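Local coordinates for Tll0287 protein (Thermosynechococcus elongatus, PDB 5B82) that binds a covalently attached heme c in a PAS-like domain and probably serves a redox or sensory role in this photosynthetic cyanobacterium, at residues A[39-44]-A[174-179]; A[85-90]-A[103-108]; A[119-124]-A[130-135]. All coordinates share one frame; numbering follows the deposited sequence. Where two conformers were deposited one is given.

In the fold
All three contacts are built round one antiparallel sheet of the PAS-like domain. Contact 1 is buried near the centre of the chain and ties helix 28-49 to strand 172-181 through a tyrosine-aspartate hydrogen bond. Contact 2, also buried but farther from the centre, lies on the other face, where helix 103-114 meets edge strand 85-89 through a salt bridge; this strand and strand 172-181 are neighbours in the sheet. Contact 3, only partly buried, pairs strand 128-136 with the other edge strand, 120-125, mainly by backbone hydrogen bonds. Thus one polar link with a little apolar packing joins helix to sheet in contacts 1 and 2, whereas contact 3 belongs to the sheet itself.

Contact 1 (A[39-44]-A[174-179]); sequences EQLDQM and GMYAVT
Asp42 and Tyr176 mark the closest backbone approach between helix segment 39-44 and strand segment 174-179, yet their CA atoms remain 8.8 Å apart, a gap that the length of the Tyr176 side chain spans. This is helix-on-sheet packing in the PAS-like fold: helix 28-49 packs on one face of the antiparallel sheet, and Tyr176 reaches up from strand 172-181. Its CG is anti to the carbonyl carbon (chi1 -53°), which directs the ring at the helix. Tyrosine suits this place because it is long enough to span the layer and ends in a polar group.

Tyr176 OH donates a short hydrogen bond to Asp42 OD1, at 2.6 Å. The oxygen receives it through its anti lone pair, on the side away from OD2, and lies at the ring edge in the ring plane. The carboxylate itself stands almost upright to that plane, at 82°. Arg45, one residue beyond the helix segment, gives a second hydrogen bond to the same hydroxyl through NH2; its positive charge would probably help Asp42 stay ionised in this buried setting.

Leu41 supplies the apolar half of the contact, its CD2 lying 3.9 Å from Tyr176 CE1; this holds for one of the two conformers modelled for Leu41. Tyr176 also packs against Ile135 of the adjacent strand, and its side chain is about 6 Å from the heme c, near the cofactor without touching it. A phenylalanine in its place, lacking the hydroxyl, would probably leave Asp42 OD1 without its buried donor and Arg45 NH2 without this acceptor. Flanking the hydrogen bond, the ring's CE2 comes to 3.3 Å from Asp42 OD1.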
loop_
_atom_site.group_PDB
_atom_site.type_symbol
_atom_site.label_atom_id
_atom_site.label_comp_id
_atom_site.label_asym_id
_atom_site.label_seq_id
_atom_site.Cartn_x
_atom_site.Cartn_y
_atom_site.Cartn_z
ATOM N N GLU A 39 -10.332 -1.175 -2.420
ATOM C CA GLU A 39 -10.201 -2.214 -3.434
ATOM C C GLU A 39 -9.951 -1.625 -4.832
ATOM O O GLU A 39 -9.172 -2.175 -5.620
ATOM C CB GLU A 39 -11.406 -3.157 -3.405
ATOM C CG GLU A 39 -11.044 -4.575 -3.851
ATOM C CD GLU A 39 -10.132 -5.283 -2.868
ATOM O OE1 GLU A 39 -10.089 -4.889 -1.671
ATOM O OE2 GLU A 39 -9.443 -6.236 -3.289
ATOM N N GLN A 40 -10.584 -0.489 -5.124
ATOM C CA GLN A 40 -10.378 0.208 -6.397
ATOM C C GLN A 40 -8.966 0.754 -6.512
ATOM O O GLN A 40 -8.360 0.715 -7.593
ATOM C CB GLN A 40 -11.380 1.353 -6.554
ATOM C CG GLN A 40 -12.757 0.917 -7.003
ATOM C CD GLN A 40 -13.779 2.042 -6.932
ATOM O OE1 GLN A 40 -13.514 3.105 -6.362
ATOM N NE2 GLN A 40 -14.957 1.810 -7.508
ATOM N N LEU A 41 -8.443 1.271 -5.404
ATOM C CA LEU A 41 -7.057 1.724 -5.364
ATOM C C LEU A 41 -6.090 0.563 -5.658
ATOM O O LEU A 41 -5.114 0.714 -6.418
ATOM C CB LEU A 41 -6.756 2.353 -4.001
ATOM C CG LEU A 41 -5.423 3.073 -3.845
ATOM C CD1 LEU A 41 -5.310 4.197 -4.870
ATOM C CD2 LEU A 41 -5.276 3.613 -2.426
ATOM N N ASP A 42 -6.378 -0.598 -5.074
ATOM C CA ASP A 42 -5.544 -1.776 -5.265
ATOM C C ASP A 42 -5.573 -2.274 -6.721
ATOM O O ASP A 42 -4.529 -2.560 -7.333
ATOM C CB ASP A 42 -5.984 -2.886 -4.313
ATOM C CG ASP A 42 -4.936 -3.969 -4.171
ATOM O OD1 ASP A 42 -3.779 -3.619 -3.841
ATOM O OD2 ASP A 42 -5.264 -5.157 -4.407
ATOM N N GLN A 43 -6.773 -2.351 -7.279
ATOM C CA GLN A 43 -6.915 -2.791 -8.660
ATOM C C GLN A 43 -6.273 -1.779 -9.601
ATOM O O GLN A 43 -5.777 -2.136 -10.673
ATOM C CB GLN A 43 -8.383 -3.029 -9.004
ATOM C CG GLN A 43 -8.950 -4.295 -8.365
ATOM C CD GLN A 43 -8.394 -5.574 -8.977
ATOM O OE1 GLN A 43 -8.346 -5.720 -10.198
ATOM N NE2 GLN A 43 -7.974 -6.508 -8.125
ATOM N N MET A 44 -6.261 -0.517 -9.186
ATOM C CA MET A 44 -5.582 0.509 -9.968
ATOM C C MET A 44 -4.094 0.241 -10.009
ATOM O O MET A 44 -3.487 0.241 -11.093
ATOM C CB MET A 44 -5.827 1.905 -9.401
ATOM C CG MET A 44 -4.863 2.962 -9.951
ATOM S SD MET A 44 -5.170 4.575 -9.184
ATOM C CE MET A 44 -3.594 5.371 -9.439
ATOM N N GLY A 174 2.804 -5.025 2.318
ATOM C CA GLY A 174 2.378 -3.980 3.230
ATOM C C GLY A 174 0.864 -4.018 3.283
ATOM O O GLY A 174 0.253 -5.070 3.059
ATOM N N MET A 175 0.246 -2.876 3.556
ATOM C CA MET A 175 -1.205 -2.813 3.695
ATOM C C MET A 175 -1.715 -1.418 3.409
ATOM O O MET A 175 -0.937 -0.453 3.443
ATOM C CB MET A 175 -1.617 -3.215 5.107
ATOM C CG MET A 175 -1.291 -2.169 6.176
ATOM S SD MET A 175 -1.575 -2.818 7.822
ATOM C CE MET A 175 -1.041 -1.399 8.813
ATOM N N TYR A 176 -3.007 -1.307 3.093
ATOM C CA TYR A 176 -3.685 -0.007 3.142
ATOM C C TYR A 176 -4.269 0.153 4.538
ATOM O O TYR A 176 -4.707 -0.829 5.137
ATOM C CB TYR A 176 -4.819 0.083 2.123
ATOM C CG TYR A 176 -4.398 -0.251 0.712
ATOM C CD1 TYR A 176 -3.808 0.706 -0.108
ATOM C CD2 TYR A 176 -4.598 -1.518 0.202
ATOM C CE1 TYR A 176 -3.414 0.392 -1.402
ATOM C CE2 TYR A 176 -4.224 -1.835 -1.087
ATOM C CZ TYR A 176 -3.627 -0.884 -1.878
ATOM O OH TYR A 176 -3.245 -1.219 -3.152
ATOM N N ALA A 177 -4.276 1.383 5.050
ATOM C CA ALA A 177 -4.846 1.684 6.371
ATOM C C ALA A 177 -5.765 2.894 6.272
ATOM O O ALA A 177 -5.354 3.965 5.814
ATOM C CB ALA A 177 -3.749 1.961 7.372
ATOM N N VAL A 178 -7.016 2.723 6.672
ATOM C CA VAL A 178 -7.969 3.825 6.673
ATOM C C VAL A 178 -8.535 4.036 8.067
ATOM O O VAL A 178 -8.822 3.071 8.771
ATOM C CB VAL A 178 -9.138 3.549 5.718
ATOM C CG1 VAL A 178 -10.153 4.683 5.768
ATOM C CG2 VAL A 178 -8.626 3.331 4.300
ATOM N N THR A 179 -8.693 5.295 8.468
ATOM C CA THR A 179 -9.368 5.597 9.719
ATOM C C THR A 179 -10.564 6.515 9.487
ATOM O O THR A 179 -10.444 7.567 8.855
ATOM C CB THR A 179 -8.425 6.262 10.737
ATOM O OG1 THR A 179 -7.423 5.325 11.141
ATOM C CG2 THR A 179 -9.200 6.714 11.984
#

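Contact 2 (A[85-90]-A[103-108]); sequences QVRQVA and ALDVQA. With HEC (heme c), chain B.
Arg87 of strand 85-89 and Asp105 of helix 103-114 form the salt bridge that joins this edge strand to the helix packed on the sheet. Followed in order, the helix segment first gives Leu104, whose apolar side chain turns to Phe132 and His130 of strand 128-136, as befits a residue on the sheet-facing side of a helix.

Asp105 comes next, in the first helical turn. Its OD2 lies 3.0 Å from Arg87 NH2, at the edge of the guanidinium and in its plane, while the carboxylate is inclined by 56° to that plane. Arg87 gets there with CG anti to the backbone N (chi1 -169°) and a bend further out, at chi3 (73°), which swings the guanidinium across to the helix. On the same strand, Val89 CG2 sits 3.5 Å above one guanidinium face, toward its rim, and approaches Asp105 OD1 at 4.2 Å. Arg87 NH1 is bound to the carbonyls of Asn97 and Ala99, and Asp105 OD2 also accepts the backbone N-H of Arg101. The segment ends with Ala108, small enough to let the helix settle against Met175 and Phe132.

Gln88, between Arg87 and Val89, lines the heme pocket: its OE1 packs 3.4 Å from the carbon CAA of heme c, and accepts a hydrogen bond from Arg45 NH2.

Asp105 therefore draws together the strand and the connection leading into its own helix. Since Arg101 NH1 lies close to Arg87 NE, the carboxylate probably also offsets the crowding of two like charges.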
loop_
_atom_site.group_PDB
_atom_site.type_symbol
_atom_site.label_atom_id
_atom_site.label_comp_id
_atom_site.label_asym_id
_atom_site.label_seq_id
_atom_site.Cartn_x
_atom_site.Cartn_y
_atom_site.Cartn_z
ATOM N N GLN A 85 -8.563 9.310 7.237
ATOM C CA GLN A 85 -7.124 9.208 7.058
ATOM C C GLN A 85 -6.921 7.967 6.204
ATOM O O GLN A 85 -7.503 6.933 6.496
ATOM C CB GLN A 85 -6.429 9.031 8.399
ATOM C CG GLN A 85 -6.535 10.261 9.289
ATOM C CD GLN A 85 -6.622 9.903 10.747
ATOM O OE1 GLN A 85 -5.744 9.228 11.290
ATOM N NE2 GLN A 85 -7.695 10.338 11.394
ATOM N N VAL A 86 -6.120 8.079 5.148
ATOM C CA VAL A 86 -5.839 6.943 4.258
ATOM C C VAL A 86 -4.353 6.926 3.995
ATOM O O VAL A 86 -3.779 7.953 3.635
ATOM C CB VAL A 86 -6.570 7.075 2.903
ATOM C CG1 VAL A 86 -6.246 5.865 1.986
ATOM C CG2 VAL A 86 -8.061 7.222 3.124
ATOM N N ARG A 87 -3.724 5.773 4.178
ATOM C CA ARG A 87 -2.274 5.692 4.080
ATOM C C ARG A 87 -1.791 4.268 3.808
ATOM O O ARG A 87 -2.282 3.303 4.405
ATOM C CB ARG A 87 -1.647 6.177 5.384
ATOM C CG ARG A 87 -0.146 6.383 5.321
ATOM C CD ARG A 87 0.340 7.095 6.585
ATOM N NE ARG A 87 0.321 6.224 7.758
ATOM C CZ ARG A 87 1.384 5.577 8.225
ATOM N NH1 ARG A 87 2.562 5.699 7.618
ATOM N NH2 ARG A 87 1.273 4.810 9.297
ATOM N N GLN A 88 -0.813 4.144 2.919
ATOM C CA GLN A 88 -0.132 2.871 2.733
ATOM C C GLN A 88 0.892 2.726 3.839
ATOM O O GLN A 88 1.537 3.700 4.237
ATOM C CB GLN A 88 0.566 2.824 1.381
ATOM C CG GLN A 88 -0.389 2.858 0.209
ATOM C CD GLN A 88 0.324 3.147 -1.097
ATOM O OE1 GLN A 88 0.616 2.235 -1.873
ATOM N NE2 GLN A 88 0.623 4.420 -1.339
ATOM N N VAL A 89 1.025 1.515 4.353
ATOM C CA VAL A 89 1.970 1.243 5.424
ATOM C C VAL A 89 2.719 -0.039 5.122
ATOM O O VAL A 89 2.106 -1.049 4.788
ATOM C CB VAL A 89 1.244 1.057 6.767
ATOM C CG1 VAL A 89 2.263 0.870 7.890
ATOM C CG2 VAL A 89 0.324 2.253 7.049
ATOM N N ALA A 90 4.043 0.003 5.233
ATOM C CA ALA A 90 4.858 -1.183 5.011
ATOM C C ALA A 90 6.073 -1.194 5.921
ATOM O O ALA A 90 6.671 -0.152 6.189
ATOM C CB ALA A 90 5.288 -1.282 3.547
ATOM N N ALA A 103 1.397 1.140 17.417
ATOM C CA ALA A 103 1.247 -0.255 17.817
ATOM C C ALA A 103 0.174 -0.932 16.982
ATOM O O ALA A 103 0.256 -2.128 16.703
ATOM C CB ALA A 103 0.904 -0.354 19.294
ATOM N N LEU A 104 -0.833 -0.172 16.572
ATOM C CA LEU A 104 -1.879 -0.734 15.724
ATOM C C LEU A 104 -1.361 -1.085 14.333
ATOM O O LEU A 104 -1.746 -2.113 13.762
ATOM C CB LEU A 104 -3.070 0.215 15.621
ATOM C CG LEU A 104 -4.220 -0.287 14.749
ATOM C CD1 LEU A 104 -4.683 -1.679 15.153
ATOM C CD2 LEU A 104 -5.369 0.707 14.805
ATOM N N ASP A 105 -0.508 -0.237 13.769
ATOM C CA ASP A 105 0.081 -0.554 12.469
ATOM C C ASP A 105 0.803 -1.904 12.545
ATOM O O ASP A 105 0.603 -2.796 11.695
ATOM C CB ASP A 105 1.056 0.541 12.016
ATOM C CG ASP A 105 0.351 1.818 11.563
ATOM O OD1 ASP A 105 -0.809 1.743 11.104
ATOM O OD2 ASP A 105 0.974 2.898 11.640
ATOM N N VAL A 106 1.622 -2.051 13.582
ATOM C CA VAL A 106 2.446 -3.238 13.749
ATOM C C VAL A 106 1.569 -4.451 13.995
ATOM O O VAL A 106 1.819 -5.533 13.452
ATOM C CB VAL A 106 3.477 -3.078 14.889
ATOM C CG1 VAL A 106 4.257 -4.362 15.082
ATOM C CG2 VAL A 106 4.426 -1.934 14.588
ATOM N N GLN A 107 0.534 -4.262 14.804
ATOM C CA GLN A 107 -0.434 -5.312 15.096
ATOM C C GLN A 107 -1.116 -5.805 13.820
ATOM O O GLN A 107 -1.312 -7.012 13.628
ATOM C CB GLN A 107 -1.495 -4.800 16.076
ATOM C CG GLN A 107 -2.600 -5.811 16.372
ATOM C CD GLN A 107 -3.852 -5.175 16.970
ATOM O OE1 GLN A 107 -4.970 -5.634 16.724
ATOM N NE2 GLN A 107 -3.667 -4.119 17.758
ATOM N N ALA A 108 -1.482 -4.866 12.950
ATOM C CA ALA A 108 -2.233 -5.203 11.749
ATOM C C ALA A 108 -1.338 -5.963 10.780
ATOM O O ALA A 108 -1.728 -7.009 10.255
ATOM C CB ALA A 108 -2.803 -3.951 11.092
HETATM FE FE HEC B . 5.496 0.002 -5.779
HETATM C CHA HEC B . 5.719 2.320 -3.309
HETATM C CHB HEC B . 3.506 -1.961 -3.682
HETATM C CHC HEC B . 5.013 -2.247 -8.268
HETATM C CHD HEC B . 7.770 1.708 -7.709
HETATM N NA HEC B . 4.800 0.118 -3.831
HETATM C C1A HEC B . 4.911 1.245 -3.043
HETATM C C2A HEC B . 4.049 1.086 -1.887
HETATM C C3A HEC B . 3.442 -0.101 -2.007
HETATM C C4A HEC B . 3.902 -0.731 -3.218
HETATM C CMA HEC B . 2.430 -0.735 -1.039
HETATM C CAA HEC B . 3.852 2.113 -0.742
HETATM C CBA HEC B . 4.663 1.752 0.502
HETATM C CGA HEC B . 6.090 2.200 0.342
HETATM O O1A HEC B . 6.996 1.332 0.322
HETATM O O2A HEC B . 6.332 3.427 0.199
HETATM N NB HEC B . 4.472 -1.769 -5.918
HETATM C C1B HEC B . 3.672 -2.381 -4.976
HETATM C C2B HEC B . 3.041 -3.536 -5.582
HETATM C C3B HEC B . 3.465 -3.618 -6.844
HETATM C C4B HEC B . 4.362 -2.506 -7.086
HETATM C CMB HEC B . 2.089 -4.524 -4.858
HETATM C CAB HEC B . 3.063 -4.691 -7.883
HETATM C CBB HEC B . 1.559 -4.574 -8.242
HETATM N NC HEC B . 6.281 -0.241 -7.627
HETATM C C1C HEC B . 5.895 -1.216 -8.519
HETATM C C2C HEC B . 6.459 -0.885 -9.811
HETATM C C3C HEC B . 7.329 0.124 -9.633
HETATM C C4C HEC B . 7.163 0.602 -8.272
HETATM C CMC HEC B . 6.414 -1.854 -11.016
HETATM C CAC HEC B . 8.272 0.758 -10.691
HETATM C CBC HEC B . 7.567 1.319 -11.949
HETATM N ND HEC B . 6.624 1.692 -5.534
HETATM C C1D HEC B . 7.394 2.295 -6.523
HETATM C C2D HEC B . 7.738 3.638 -6.098
HETATM C C3D HEC B . 7.099 3.804 -4.725
HETATM C C4D HEC B . 6.434 2.559 -4.455
HETATM C CMD HEC B . 8.576 4.686 -6.858
HETATM C CAD HEC B . 7.121 5.047 -3.810
HETATM C CBD HEC B . 5.907 5.865 -4.233
HETATM C CGD HEC B . 5.668 7.031 -3.300
HETATM O O1D HEC B . 6.531 7.935 -3.221
HETATM O O2D HEC B . 4.604 7.049 -2.643
#

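Contact 3 (A[119-124]-A[130-135]); sequences QAFWQT and HYFRRI
Phe121 and Phe132 face each other as a hydrogen-bonded pair in the antiparallel beta hairpin of strands 120-125 and 128-136, an edge of the PAS-like sheet. Phe121 N donates to Phe132 O at 3.0 Å, and Phe132 N returns a nearly straight bond (169°) to Phe121 O. Gln123 and His130 repeat this pair of hydrogen bonds toward the turn.

The tight part is the face bearing both phenylalanines, against helix 103-114. Phe121 takes the crowded position between its backbone N and carbonyl carbon (chi1 72°), which lays its ring beside its neighbour: Phe132 CD2 lies over one face of the Phe121 ring, 3.5 Å from Phe121 CZ. The ring planes, inclined by 30°, are displaced, with little of one ring above the other. Large flat apolar rings suit this sheet-helix interface.

On the opposite face, Ala120 is small enough to admit Tyr131, whose OH comes to 3.4 Å from Ala120 CB. Trp122 is looser: its CB touches Tyr131, but the exposed indole, in one of two modelled conformers, leads away. At the open end, Arg133 NH1 donates to a lone pair of Gln119 OE1 at 3.1 Å, and a water joins OE1 to Arg133 NH2.

Arg133 NH2 also forms a salt bridge with Glu39 of helix 28-49. Backbone bonds thus set the hairpin's register, while this charged, hydrated corner links inner strand 128-136 to that helix.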
loop_
_atom_site.group_PDB
_atom_site.type_symbol
_atom_site.label_atom_id
_atom_site.label_comp_id
_atom_site.label_asym_id
_atom_site.label_seq_id
_atom_site.Cartn_x
_atom_site.Cartn_y
_atom_site.Cartn_z
ATOM N N GLN A 119 -7.476 -11.291 4.205
ATOM C CA GLN A 119 -7.336 -10.209 3.228
ATOM C C GLN A 119 -7.483 -8.815 3.829
ATOM O O GLN A 119 -6.815 -7.870 3.396
ATOM C CB GLN A 119 -8.321 -10.373 2.079
ATOM C CG GLN A 119 -8.019 -11.592 1.212
ATOM C CD GLN A 119 -6.545 -11.703 0.827
ATOM O OE1 GLN A 119 -5.960 -10.770 0.273
ATOM N NE2 GLN A 119 -5.938 -12.856 1.122
ATOM N N ALA A 120 -8.384 -8.676 4.794
ATOM C CA ALA A 120 -8.634 -7.355 5.372
ATOM C C ALA A 120 -9.411 -7.474 6.659
ATOM O O ALA A 120 -10.052 -8.481 6.917
ATOM C CB ALA A 120 -9.410 -6.474 4.388
ATOM N N PHE A 121 -9.387 -6.422 7.463
ATOM C CA PHE A 121 -10.216 -6.450 8.656
ATOM C C PHE A 121 -10.486 -5.035 9.132
ATOM O O PHE A 121 -9.755 -4.111 8.771
ATOM C CB PHE A 121 -9.564 -7.306 9.758
ATOM C CG PHE A 121 -8.353 -6.680 10.390
ATOM C CD1 PHE A 121 -8.477 -5.922 11.548
ATOM C CD2 PHE A 121 -7.091 -6.861 9.842
ATOM C CE1 PHE A 121 -7.363 -5.344 12.145
ATOM C CE2 PHE A 121 -5.976 -6.287 10.430
ATOM C CZ PHE A 121 -6.115 -5.520 11.590
ATOM N N TRP A 122 -11.564 -4.872 9.896
ATOM C CA TRP A 122 -11.734 -3.603 10.553
ATOM C C TRP A 122 -11.843 -3.733 12.059
ATOM O O TRP A 122 -12.267 -4.738 12.607
ATOM C CB TRP A 122 -12.769 -2.657 9.893
ATOM C CG TRP A 122 -14.185 -3.125 9.682
ATOM C CD1 TRP A 122 -14.654 -3.899 8.658
ATOM C CD2 TRP A 122 -15.333 -2.756 10.460
ATOM N NE1 TRP A 122 -16.013 -4.070 8.772
ATOM C CE2 TRP A 122 -16.454 -3.376 9.871
ATOM C CE3 TRP A 122 -15.518 -1.974 11.605
ATOM C CZ2 TRP A 122 -17.736 -3.248 10.392
ATOM C CZ3 TRP A 122 -16.796 -1.843 12.121
ATOM C CH2 TRP A 122 -17.888 -2.476 11.514
ATOM N N GLN A 123 -11.348 -2.701 12.727
ATOM C CA GLN A 123 -11.183 -2.714 14.171
ATOM C C GLN A 123 -11.676 -1.384 14.702
ATOM O O GLN A 123 -11.503 -0.370 14.039
ATOM C CB GLN A 123 -9.695 -2.878 14.468
ATOM C CG GLN A 123 -9.267 -2.636 15.881
ATOM C CD GLN A 123 -7.989 -3.378 16.210
ATOM O OE1 GLN A 123 -7.692 -4.418 15.611
ATOM N NE2 GLN A 123 -7.224 -2.854 17.164
ATOM N N THR A 124 -12.294 -1.376 15.882
ATOM C CA THR A 124 -12.760 -0.128 16.461
ATOM C C THR A 124 -12.065 0.154 17.778
ATOM O O THR A 124 -11.842 -0.754 18.592
ATOM C CB THR A 124 -14.285 -0.121 16.703
ATOM O OG1 THR A 124 -14.677 -1.341 17.341
ATOM C CG2 THR A 124 -15.032 0.022 15.396
ATOM N N HIS A 130 -11.093 1.612 12.004
ATOM C CA HIS A 130 -9.870 1.461 11.230
ATOM C C HIS A 130 -10.016 0.242 10.325
ATOM O O HIS A 130 -10.317 -0.840 10.807
ATOM C CB HIS A 130 -8.667 1.220 12.145
ATOM C CG HIS A 130 -8.551 2.190 13.281
ATOM N ND1 HIS A 130 -7.794 3.339 13.205
ATOM C CD2 HIS A 130 -9.070 2.164 14.527
ATOM C CE1 HIS A 130 -7.856 3.982 14.358
ATOM N NE2 HIS A 130 -8.621 3.288 15.179
ATOM N N TYR A 131 -9.782 0.420 9.031
ATOM C CA TYR A 131 -9.836 -0.685 8.092
ATOM C C TYR A 131 -8.453 -0.886 7.514
ATOM O O TYR A 131 -7.781 0.089 7.151
ATOM C CB TYR A 131 -10.833 -0.368 6.973
ATOM C CG TYR A 131 -10.912 -1.393 5.837
ATOM C CD1 TYR A 131 -11.534 -2.625 6.020
ATOM C CD2 TYR A 131 -10.412 -1.103 4.571
ATOM C CE1 TYR A 131 -11.640 -3.550 4.979
ATOM C CE2 TYR A 131 -10.517 -2.033 3.512
ATOM C CZ TYR A 131 -11.134 -3.244 3.731
ATOM O OH TYR A 131 -11.244 -4.162 2.691
ATOM N N PHE A 132 -8.031 -2.149 7.446
ATOM C CA PHE A 132 -6.733 -2.506 6.905
ATOM C C PHE A 132 -6.946 -3.545 5.816
ATOM O O PHE A 132 -7.756 -4.441 5.969
ATOM C CB PHE A 132 -5.838 -3.100 7.986
ATOM C CG PHE A 132 -5.627 -2.173 9.169
ATOM C CD1 PHE A 132 -4.601 -1.248 9.162
ATOM C CD2 PHE A 132 -6.460 -2.243 10.273
ATOM C CE1 PHE A 132 -4.406 -0.374 10.253
ATOM C CE2 PHE A 132 -6.270 -1.384 11.373
ATOM C CZ PHE A 132 -5.245 -0.456 11.354
ATOM N N ARG A 133 -6.193 -3.426 4.735
ATOM C CA ARG A 133 -6.319 -4.378 3.638
ATOM C C ARG A 133 -4.922 -4.745 3.168
ATOM O O ARG A 133 -4.124 -3.878 2.801
ATOM C CB ARG A 133 -7.188 -3.791 2.517
ATOM C CG ARG A 133 -7.727 -4.844 1.487
ATOM C CD ARG A 133 -6.825 -4.969 0.291
ATOM N NE ARG A 133 -7.412 -5.832 -0.746
ATOM C CZ ARG A 133 -7.137 -7.125 -0.887
ATOM N NH1 ARG A 133 -6.276 -7.715 -0.060
ATOM N NH2 ARG A 133 -7.709 -7.830 -1.864
ATOM N N ARG A 134 -4.611 -6.035 3.199
ATOM C CA ARG A 134 -3.264 -6.472 2.839
ATOM C C ARG A 134 -2.919 -6.187 1.373
ATOM O O ARG A 134 -3.789 -6.160 0.498
ATOM C CB ARG A 134 -3.051 -7.960 3.174
ATOM C CG ARG A 134 -3.256 -8.913 2.014
ATOM C CD ARG A 134 -3.257 -10.390 2.459
ATOM N NE ARG A 134 -1.928 -10.966 2.639
ATOM C CZ ARG A 134 -1.551 -11.658 3.713
ATOM N NH1 ARG A 134 -2.402 -11.850 4.715
ATOM N NH2 ARG A 134 -0.324 -12.163 3.785
ATOM N N ILE A 135 -1.637 -5.952 1.131
ATOM C CA ILE A 135 -1.094 -5.832 -0.215
ATOM C C ILE A 135 -0.071 -6.947 -0.405
ATOM O O ILE A 135 0.902 -7.039 0.347
ATOM C CB ILE A 135 -0.379 -4.488 -0.408
ATOM C CG1 ILE A 135 -1.356 -3.332 -0.209
ATOM C CG2 ILE A 135 0.244 -4.405 -1.805
ATOM C CD1 ILE A 135 -0.696 -1.995 0.064
HETATM O O HOH W 1 -6.697 -10.510 -2.897
#